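Local coordinates for protein Abbfa_003403 (Acinetobacter baumannii, PDB 4ZXH) that probably builds a small peptide product as a four-domain nonribosomal peptide synthetase, with condensation, adenylation, carrier and thioesterase domains, at residues T661-I666 and I711-A716; L655-E660 and L682-V687; G757-V762 and A775-A780. All blocks are in the same frame, centred on the assembly; numbering follows the deposited sequence.

Overall arrangement
Following the chain from the N terminus, the end of helix 641-655 leads into 655-660, which meets 682-687 in interaction 2, and runs straight on into 661-666, which pairs with 711-716 in interaction 1. The two contacts cross: 682-687 lies within the loop that interaction 1 closes, while 655-660 precedes it. They are joined directly, Thr661 and Leu663 probably hydrogen bonding through their backbones to Val687. Interaction 3 follows in series and closes a short hairpin between 757-762 and 775-780. Interactions 1 and 3 tie strands of one mixed sheet in the adenylation domain; interaction 2 holds loops beside it, and its Leu655 packs against Trp760 of interaction 3.

Interaction 1 (T661-I666 and I711-A716); sequences TQLLAI and INVLQA
Leu663 and Val713, their CA atoms 4.6 Å apart, pair as parallel neighbours in the large mixed sheet of the adenylation domain. The short strands 662-665 and 713-716 diverge by 22°, and their backbone bonds gather toward the N-terminal half. Leu664 N donates to Val713 O at 3.1 Å, almost in line with the carbonyl (C=O...N 171°). Asn712 N donates to Gln662 O at 2.8 Å, lying in the plane of that carbonyl; the same O takes a weak bond from Val713 N at 3.4 Å, so one carbonyl serves two successive amides. The OD1 of Asn712 is modelled very close to Gln662 N: the Asn712 side chain turns toward the start of the other strand, though the detail of that bond is doubtful. On one face of the sheet, CD1 of Leu663 meets CG1 of Val713 at 3.7 Å, the two side chains slanting across each other; Leu663 also touches Glu677 of helix 674-679. The opposite face belongs to Leu664 and Leu714, which lie side by side and point the same way, CB of Leu664 being 3.9 Å from CD1 of Leu714. Ile711 fills in beside them, its CG1 3.8 Å from Leu664 CB; Leu702, Tyr705 and Leu706 of helix 699-709 pack on Leu664, and Leu706 also on Ile711. Past the end of its strand, Ile666 holds CG1 between its backbone N and carbonyl carbon (chi1 67°). This aims the ethyl branch across the gap, where CD1 rests 3.5 Å from Ala716 CB.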
loop_
_atom_site.group_PDB
_atom_site.type_symbol
_atom_site.label_atom_id
_atom_site.label_comp_id
_atom_site.label_asym_id
_atom_site.label_seq_id
_atom_site.Cartn_x
_atom_site.Cartn_y
_atom_site.Cartn_z
ATOM N N THR A 661 -0.608 25.739 39.750
ATOM C CA THR A 661 -0.197 25.552 38.360
ATOM C C THR A 661 1.207 26.070 38.112
ATOM O O THR A 661 1.504 27.231 38.385
ATOM C CB THR A 661 -1.135 26.263 37.369
ATOM O OG1 THR A 661 -2.460 25.729 37.477
ATOM C CG2 THR A 661 -0.637 26.046 35.967
ATOM N N GLN A 662 2.069 25.209 37.585
ATOM C CA GLN A 662 3.393 25.639 37.179
ATOM C C GLN A 662 3.637 25.273 35.721
ATOM O O GLN A 662 3.858 24.115 35.374
ATOM C CB GLN A 662 4.458 25.042 38.098
ATOM C CG GLN A 662 4.417 25.661 39.482
ATOM C CD GLN A 662 5.617 25.315 40.335
ATOM O OE1 GLN A 662 6.182 24.229 40.226
ATOM N NE2 GLN A 662 6.021 26.250 41.186
ATOM N N LEU A 663 3.603 26.290 34.871
ATOM C CA LEU A 663 3.663 26.102 33.430
ATOM C C LEU A 663 5.030 26.457 32.880
ATOM O O LEU A 663 5.566 27.526 33.183
ATOM C CB LEU A 663 2.590 26.956 32.746
ATOM C CG LEU A 663 2.239 26.662 31.287
ATOM C CD1 LEU A 663 0.815 27.060 31.078
ATOM C CD2 LEU A 663 3.145 27.413 30.303
ATOM N N LEU A 664 5.590 25.569 32.061
ATOM C CA LEU A 664 6.869 25.850 31.426
ATOM C C LEU A 664 6.665 26.449 30.044
ATOM O O LEU A 664 6.335 25.738 29.091
ATOM C CB LEU A 664 7.720 24.595 31.322
ATOM C CG LEU A 664 9.134 24.863 30.808
ATOM C CD1 LEU A 664 9.894 25.736 31.795
ATOM C CD2 LEU A 664 9.887 23.560 30.540
ATOM N N ALA A 665 6.868 27.761 29.948
ATOM C CA ALA A 665 6.749 28.475 28.690
ATOM C C ALA A 665 8.027 28.380 27.833
ATOM O O ALA A 665 9.080 28.910 28.198
ATOM C CB ALA A 665 6.403 29.907 28.962
ATOM N N ILE A 666 7.923 27.717 26.682
ATOM C CA ILE A 666 9.087 27.460 25.830
ATOM C C ILE A 666 8.958 28.066 24.446
ATOM O O ILE A 666 9.926 28.131 23.707
ATOM C CB ILE A 666 9.327 25.961 25.641
ATOM C CG1 ILE A 666 8.188 25.358 24.839
ATOM C CG2 ILE A 666 9.395 25.258 26.977
ATOM C CD1 ILE A 666 8.270 23.869 24.779
ATOM N N ILE A 711 7.236 21.077 36.951
ATOM C CA ILE A 711 6.250 21.555 35.978
ATOM C C ILE A 711 4.996 20.680 35.885
ATOM O O ILE A 711 5.090 19.454 35.979
ATOM C CB ILE A 711 6.910 21.642 34.590
ATOM C CG1 ILE A 711 8.028 22.685 34.614
ATOM C CG2 ILE A 711 5.908 21.937 33.501
ATOM C CD1 ILE A 711 7.582 24.047 35.114
ATOM N N ASN A 712 3.826 21.297 35.694
ATOM C CA ASN A 712 2.593 20.522 35.521
ATOM C C ASN A 712 1.698 20.958 34.335
ATOM O O ASN A 712 0.576 20.466 34.170
ATOM C CB ASN A 712 1.782 20.528 36.830
ATOM C CG ASN A 712 1.187 21.878 37.156
ATOM O OD1 ASN A 712 1.612 22.900 36.627
ATOM N ND2 ASN A 712 0.210 21.890 38.057
ATOM N N VAL A 713 2.193 21.873 33.507
ATOM C CA VAL A 713 1.571 22.144 32.203
ATOM C C VAL A 713 2.688 22.435 31.204
ATOM O O VAL A 713 3.592 23.225 31.484
ATOM C CB VAL A 713 0.579 23.351 32.219
ATOM C CG1 VAL A 713 -0.124 23.488 30.862
ATOM C CG2 VAL A 713 -0.452 23.233 33.332
ATOM N N LEU A 714 2.643 21.792 30.045
ATOM C CA LEU A 714 3.638 22.059 29.012
ATOM C C LEU A 714 2.970 22.054 27.651
ATOM O O LEU A 714 2.306 21.084 27.287
ATOM C CB LEU A 714 4.768 21.020 29.053
ATOM C CG LEU A 714 5.898 21.158 28.022
ATOM C CD1 LEU A 714 6.655 22.435 28.229
ATOM C CD2 LEU A 714 6.861 19.996 28.100
ATOM N N GLN A 715 3.129 23.142 26.904
ATOM C CA GLN A 715 2.637 23.184 25.529
ATOM C C GLN A 715 3.813 23.353 24.563
ATOM O O GLN A 715 4.753 24.106 24.829
ATOM C CB GLN A 715 1.596 24.296 25.360
ATOM C CG GLN A 715 1.715 25.071 24.078
ATOM C CD GLN A 715 0.522 25.971 23.770
ATOM O OE1 GLN A 715 -0.635 25.561 23.835
ATOM N NE2 GLN A 715 0.819 27.242 23.505
ATOM N N ALA A 716 3.755 22.621 23.455
ATOM C CA ALA A 716 4.871 22.523 22.529
ATOM C C ALA A 716 4.440 21.906 21.201
ATOM O O ALA A 716 3.524 21.081 21.159
ATOM C CB ALA A 716 5.995 21.695 23.141
#

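Interaction 2 (L655-E660 and L682-V687); sequences LQVTTE and LMYGGV
Val657 meets Tyr684 just after helix 641-655 ends, the chain having left helical geometry at Gln656 with a positive phi of 50°. The valine side chain crosses the tyrosine at roughly a right angle: its CB is 3.8 Å from Tyr684 CD2, and its CG1 is 3.8 Å from Tyr684 CB. Its carbonyl O also approaches Tyr684 CB at 3.6 Å, while its N is held by Asn652 OD1 of the preceding helix. OG1 of Thr658 accepts from Glu660 N at 3.1 Å, an ST turn, and the backbone N of the same threonine bonds to Thr661 OG1. Thr658 O comes 3.6 Å from Gly686 CA. Thr659 sends its own carbonyl to the same glycine: Gly686 CA points a hydrogen at Thr659 O, 3.4 Å away and fairly straight (152° at H). No conventional hydrogen bond runs between 655-660 and 682-687, so they meet through packing and this CA-H...O contact. Gly685 bends at a positive phi of 103°, where a side chain would press on the preceding carbonyl O, which suits glycine. Tyr684 touches two helices of the adenylation domain, at Met486 of helix 483-494 and at Leu649 and Asn652 of helix 641-655. Gly686 O accepts a hydrogen bond from Tyr509 OH, and Val687 enters strand 687-690, so the contact joins the loops before the two neighbouring strands, 662-665 and 687-690, of a beta-alpha-beta crossover.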
loop_
_atom_site.group_PDB
_atom_site.type_symbol
_atom_site.label_atom_id
_atom_site.label_comp_id
_atom_site.label_asym_id
_atom_site.label_seq_id
_atom_site.Cartn_x
_atom_site.Cartn_y
_atom_site.Cartn_z
ATOM N N LEU A 655 -8.329 23.233 31.153
ATOM C CA LEU A 655 -7.090 23.107 31.915
ATOM C C LEU A 655 -7.280 23.293 33.405
ATOM O O LEU A 655 -6.481 22.789 34.192
ATOM C CB LEU A 655 -6.059 24.116 31.420
ATOM C CG LEU A 655 -5.558 23.886 30.002
ATOM C CD1 LEU A 655 -4.547 24.941 29.664
ATOM C CD2 LEU A 655 -4.965 22.494 29.888
ATOM N N GLN A 656 -8.323 24.032 33.779
ATOM C CA GLN A 656 -8.646 24.296 35.181
ATOM C C GLN A 656 -7.420 24.787 35.943
ATOM O O GLN A 656 -6.985 24.152 36.905
ATOM C CB GLN A 656 -9.219 23.041 35.849
ATOM C CG GLN A 656 -10.593 22.617 35.334
ATOM C CD GLN A 656 -11.692 23.592 35.721
ATOM O OE1 GLN A 656 -11.954 24.567 35.014
ATOM N NE2 GLN A 656 -12.349 23.329 36.847
ATOM N N VAL A 657 -6.861 25.907 35.490
ATOM C CA VAL A 657 -5.640 26.463 36.062
ATOM C C VAL A 657 -5.906 27.006 37.469
ATOM O O VAL A 657 -6.945 27.613 37.731
ATOM C CB VAL A 657 -5.056 27.572 35.149
ATOM C CG1 VAL A 657 -3.882 28.277 35.808
ATOM C CG2 VAL A 657 -4.619 26.986 33.828
ATOM N N THR A 658 -4.969 26.749 38.378
ATOM C CA THR A 658 -5.127 27.106 39.778
ATOM C C THR A 658 -3.862 27.721 40.328
ATOM O O THR A 658 -2.931 28.011 39.588
ATOM C CB THR A 658 -5.437 25.896 40.643
ATOM O OG1 THR A 658 -4.245 25.107 40.769
ATOM C CG2 THR A 658 -6.547 25.057 40.026
ATOM N N THR A 659 -3.818 27.879 41.643
ATOM C CA THR A 659 -2.662 28.466 42.303
ATOM C C THR A 659 -1.436 27.565 42.190
ATOM O O THR A 659 -0.302 28.044 42.083
ATOM C CB THR A 659 -2.987 28.753 43.767
ATOM O OG1 THR A 659 -3.867 29.879 43.823
ATOM C CG2 THR A 659 -1.732 29.058 44.566
ATOM N N GLU A 660 -1.673 26.256 42.177
ATOM C CA GLU A 660 -0.585 25.286 42.142
ATOM C C GLU A 660 -0.043 25.045 40.732
ATOM O O GLU A 660 0.881 24.254 40.537
ATOM C CB GLU A 660 -1.053 23.975 42.764
ATOM C CG GLU A 660 -1.369 24.115 44.243
ATOM C CD GLU A 660 -2.224 22.983 44.776
ATOM O OE1 GLU A 660 -1.697 22.141 45.535
ATOM O OE2 GLU A 660 -3.424 22.933 44.430
ATOM N N LEU A 682 -1.110 33.412 35.173
ATOM C CA LEU A 682 -1.194 34.702 35.852
ATOM C C LEU A 682 -2.648 35.106 36.109
ATOM O O LEU A 682 -2.942 35.776 37.090
ATOM C CB LEU A 682 -0.497 35.779 35.045
ATOM C CG LEU A 682 0.990 35.593 34.813
ATOM C CD1 LEU A 682 1.490 36.731 33.941
ATOM C CD2 LEU A 682 1.740 35.551 36.131
ATOM N N MET A 683 -3.557 34.694 35.230
ATOM C CA MET A 683 -4.984 34.911 35.460
ATOM C C MET A 683 -5.514 34.186 36.715
ATOM O O MET A 683 -6.585 34.532 37.235
ATOM C CB MET A 683 -5.797 34.469 34.235
ATOM C CG MET A 683 -5.661 35.351 32.995
ATOM S SD MET A 683 -6.188 34.529 31.457
ATOM C CE MET A 683 -7.801 33.894 31.895
ATOM N N TYR A 684 -4.784 33.190 37.213
ATOM C CA TYR A 684 -5.344 32.377 38.292
ATOM C C TYR A 684 -4.455 32.224 39.532
ATOM O O TYR A 684 -4.862 31.587 40.512
ATOM C CB TYR A 684 -5.733 31.001 37.729
ATOM C CG TYR A 684 -6.847 31.122 36.715
ATOM C CD1 TYR A 684 -8.160 31.340 37.130
ATOM C CD2 TYR A 684 -6.590 31.075 35.346
ATOM C CE1 TYR A 684 -9.195 31.485 36.226
ATOM C CE2 TYR A 684 -7.631 31.216 34.420
ATOM C CZ TYR A 684 -8.930 31.422 34.881
ATOM O OH TYR A 684 -9.975 31.571 34.006
ATOM N N GLY A 685 -3.264 32.823 39.504
ATOM C CA GLY A 685 -2.413 32.873 40.681
ATOM C C GLY A 685 -1.251 31.896 40.672
ATOM O O GLY A 685 -0.478 31.812 41.640
ATOM N N GLY A 686 -1.126 31.153 39.575
ATOM C CA GLY A 686 -0.049 30.192 39.404
ATOM C C GLY A 686 1.278 30.803 38.975
ATOM O O GLY A 686 1.449 32.017 39.014
ATOM N N VAL A 687 2.214 29.953 38.562
ATOM C CA VAL A 687 3.563 30.385 38.208
ATOM C C VAL A 687 3.917 30.163 36.733
ATOM O O VAL A 687 3.699 29.081 36.178
ATOM C CB VAL A 687 4.609 29.656 39.072
ATOM C CG1 VAL A 687 6.011 30.014 38.617
ATOM C CG2 VAL A 687 4.410 29.992 40.533
#

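Interaction 3 (G757-V762 and A775-A780); sequences GCLWNV and ARITDA
Trp760 and Arg776 form an antiparallel non-hydrogen-bonded pair, CA atoms 4.8 Å apart, between strands 758-762 and 775-777, whose N-to-C directions lie 140° apart. Next to it, Asn761 and Ala775 are a hydrogen-bonded pair: Asn761 N reaches Ala775 O at 2.9 Å, and Ala775 N reaches Asn761 O at 2.7 Å. A further bond runs from Ile777 N to Leu759 O at 3.0 Å. The aliphatic start of the Arg776 side chain lies over the six-membered ring of Trp760. Its CB makes a CH-pi contact there, 4.0 Å from the centroid and 21° off the normal. The chain then bends at chi3 (-64°), so that CZ2 of Trp760 comes over one face of the guanidinium, off its centre, with NH2 3.6 Å from CZ2. The two planes are steeply inclined, not a flat stack. NH1 continues to SG of Cys758 at 3.5 Å. Trp760 is further packed by Arg654 and Leu655 of helix 641-655. On the other face, Ile777 lays CG1 against Asn761 CB at 3.8 Å, while Asn761 ND2 donates to the backbone O of Asp784. The two strands make a beta hairpin toward one side of the mixed sheet, and Asn761-Val762 open the NVYGPTE sequence, a core motif of adenylation domains that in relatives contributes to the nucleotide site.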
loop_
_atom_site.group_PDB
_atom_site.type_symbol
_atom_site.label_atom_id
_atom_site.label_comp_id
_atom_site.label_asym_id
_atom_site.label_seq_id
_atom_site.Cartn_x
_atom_site.Cartn_y
_atom_site.Cartn_z
ATOM N N GLY A 757 0.113 12.773 31.882
ATOM C CA GLY A 757 -1.142 12.503 32.564
ATOM C C GLY A 757 -2.391 12.903 31.798
ATOM O O GLY A 757 -3.473 12.383 32.053
ATOM N N CYS A 758 -2.237 13.831 30.859
ATOM C CA CYS A 758 -3.331 14.294 30.011
ATOM C C CYS A 758 -2.756 14.912 28.729
ATOM O O CYS A 758 -1.835 15.731 28.782
ATOM C CB CYS A 758 -4.203 15.304 30.763
ATOM S SG CYS A 758 -5.655 15.933 29.857
ATOM N N LEU A 759 -3.288 14.513 27.578
ATOM C CA LEU A 759 -2.809 15.025 26.297
ATOM C C LEU A 759 -3.924 15.742 25.526
ATOM O O LEU A 759 -4.984 15.161 25.280
ATOM C CB LEU A 759 -2.236 13.875 25.459
ATOM C CG LEU A 759 -1.599 14.201 24.104
ATOM C CD1 LEU A 759 -0.493 15.255 24.238
ATOM C CD2 LEU A 759 -1.053 12.944 23.467
ATOM N N TRP A 760 -3.696 17.001 25.156
ATOM C CA TRP A 760 -4.602 17.700 24.247
ATOM C C TRP A 760 -3.976 17.857 22.866
ATOM O O TRP A 760 -2.858 18.367 22.745
ATOM C CB TRP A 760 -4.969 19.068 24.792
ATOM C CG TRP A 760 -5.778 19.021 26.050
ATOM C CD1 TRP A 760 -5.309 19.040 27.337
ATOM C CD2 TRP A 760 -7.203 18.959 26.145
ATOM N NE1 TRP A 760 -6.358 18.982 28.223
ATOM C CE2 TRP A 760 -7.532 18.926 27.517
ATOM C CE3 TRP A 760 -8.236 18.915 25.202
ATOM C CZ2 TRP A 760 -8.848 18.855 27.969
ATOM C CZ3 TRP A 760 -9.542 18.847 25.651
ATOM C CH2 TRP A 760 -9.837 18.818 27.024
ATOM N N ASN A 761 -4.675 17.401 21.826
ATOM C CA ASN A 761 -4.306 17.794 20.468
ATOM C C ASN A 761 -5.120 19.025 20.125
ATOM O O ASN A 761 -6.337 19.041 20.272
ATOM C CB ASN A 761 -4.549 16.692 19.448
ATOM C CG ASN A 761 -4.169 17.110 18.035
ATOM O OD1 ASN A 761 -3.157 17.784 17.820
ATOM N ND2 ASN A 761 -5.000 16.735 17.062
ATOM N N VAL A 762 -4.441 20.067 19.680
ATOM C CA VAL A 762 -5.051 21.374 19.675
ATOM C C VAL A 762 -4.701 22.101 18.359
ATOM O O VAL A 762 -3.607 21.920 17.805
ATOM C CB VAL A 762 -4.613 22.140 20.954
ATOM C CG1 VAL A 762 -3.192 22.632 20.852
ATOM C CG2 VAL A 762 -5.556 23.257 21.266
ATOM N N ALA A 775 -8.866 18.543 21.170
ATOM C CA ALA A 775 -9.213 17.144 21.354
ATOM C C ALA A 775 -8.504 16.528 22.574
ATOM O O ALA A 775 -7.273 16.520 22.639
ATOM C CB ALA A 775 -8.857 16.360 20.088
ATOM N N ARG A 776 -9.262 16.010 23.540
ATOM C CA ARG A 776 -8.652 15.216 24.607
ATOM C C ARG A 776 -8.322 13.834 24.041
ATOM O O ARG A 776 -9.210 12.999 23.836
ATOM C CB ARG A 776 -9.565 15.095 25.842
ATOM C CG ARG A 776 -8.884 14.450 27.069
ATOM C CD ARG A 776 -9.872 14.087 28.187
ATOM N NE ARG A 776 -10.532 15.257 28.770
ATOM C CZ ARG A 776 -10.110 15.901 29.860
ATOM N NH1 ARG A 776 -9.022 15.492 30.506
ATOM N NH2 ARG A 776 -10.776 16.963 30.309
ATOM N N ILE A 777 -7.041 13.605 23.778
ATOM C CA ILE A 777 -6.565 12.339 23.234
ATOM C C ILE A 777 -6.419 11.279 24.322
ATOM O O ILE A 777 -5.657 11.464 25.272
ATOM C CB ILE A 777 -5.206 12.502 22.529
ATOM C CG1 ILE A 777 -5.297 13.550 21.407
ATOM C CG2 ILE A 777 -4.713 11.153 22.009
ATOM C CD1 ILE A 777 -6.463 13.345 20.448
ATOM N N THR A 778 -7.143 10.169 24.184
ATOM C CA THR A 778 -7.097 9.127 25.205
ATOM C C THR A 778 -6.620 7.810 24.611
ATOM O O THR A 778 -6.302 6.874 25.344
ATOM C CB THR A 778 -8.481 8.917 25.883
ATOM O OG1 THR A 778 -9.461 8.560 24.899
ATOM C CG2 THR A 778 -8.931 10.193 26.609
ATOM N N ASP A 779 -6.563 7.756 23.284
ATOM C CA ASP A 779 -6.181 6.547 22.566
ATOM C C ASP A 779 -5.569 6.932 21.223
ATOM O O ASP A 779 -6.184 7.661 20.448
ATOM C CB ASP A 779 -7.396 5.628 22.368
ATOM C CG ASP A 779 -7.019 4.244 21.842
ATOM O OD1 ASP A 779 -5.808 3.969 21.674
ATOM O OD2 ASP A 779 -7.940 3.424 21.611
ATOM N N ALA A 780 -4.371 6.427 20.945
ATOM C CA ALA A 780 -3.634 6.831 19.748
ATOM C C ALA A 780 -4.324 6.441 18.449
ATOM O O ALA A 780 -3.993 6.964 17.389
ATOM C CB ALA A 780 -2.249 6.252 19.770
#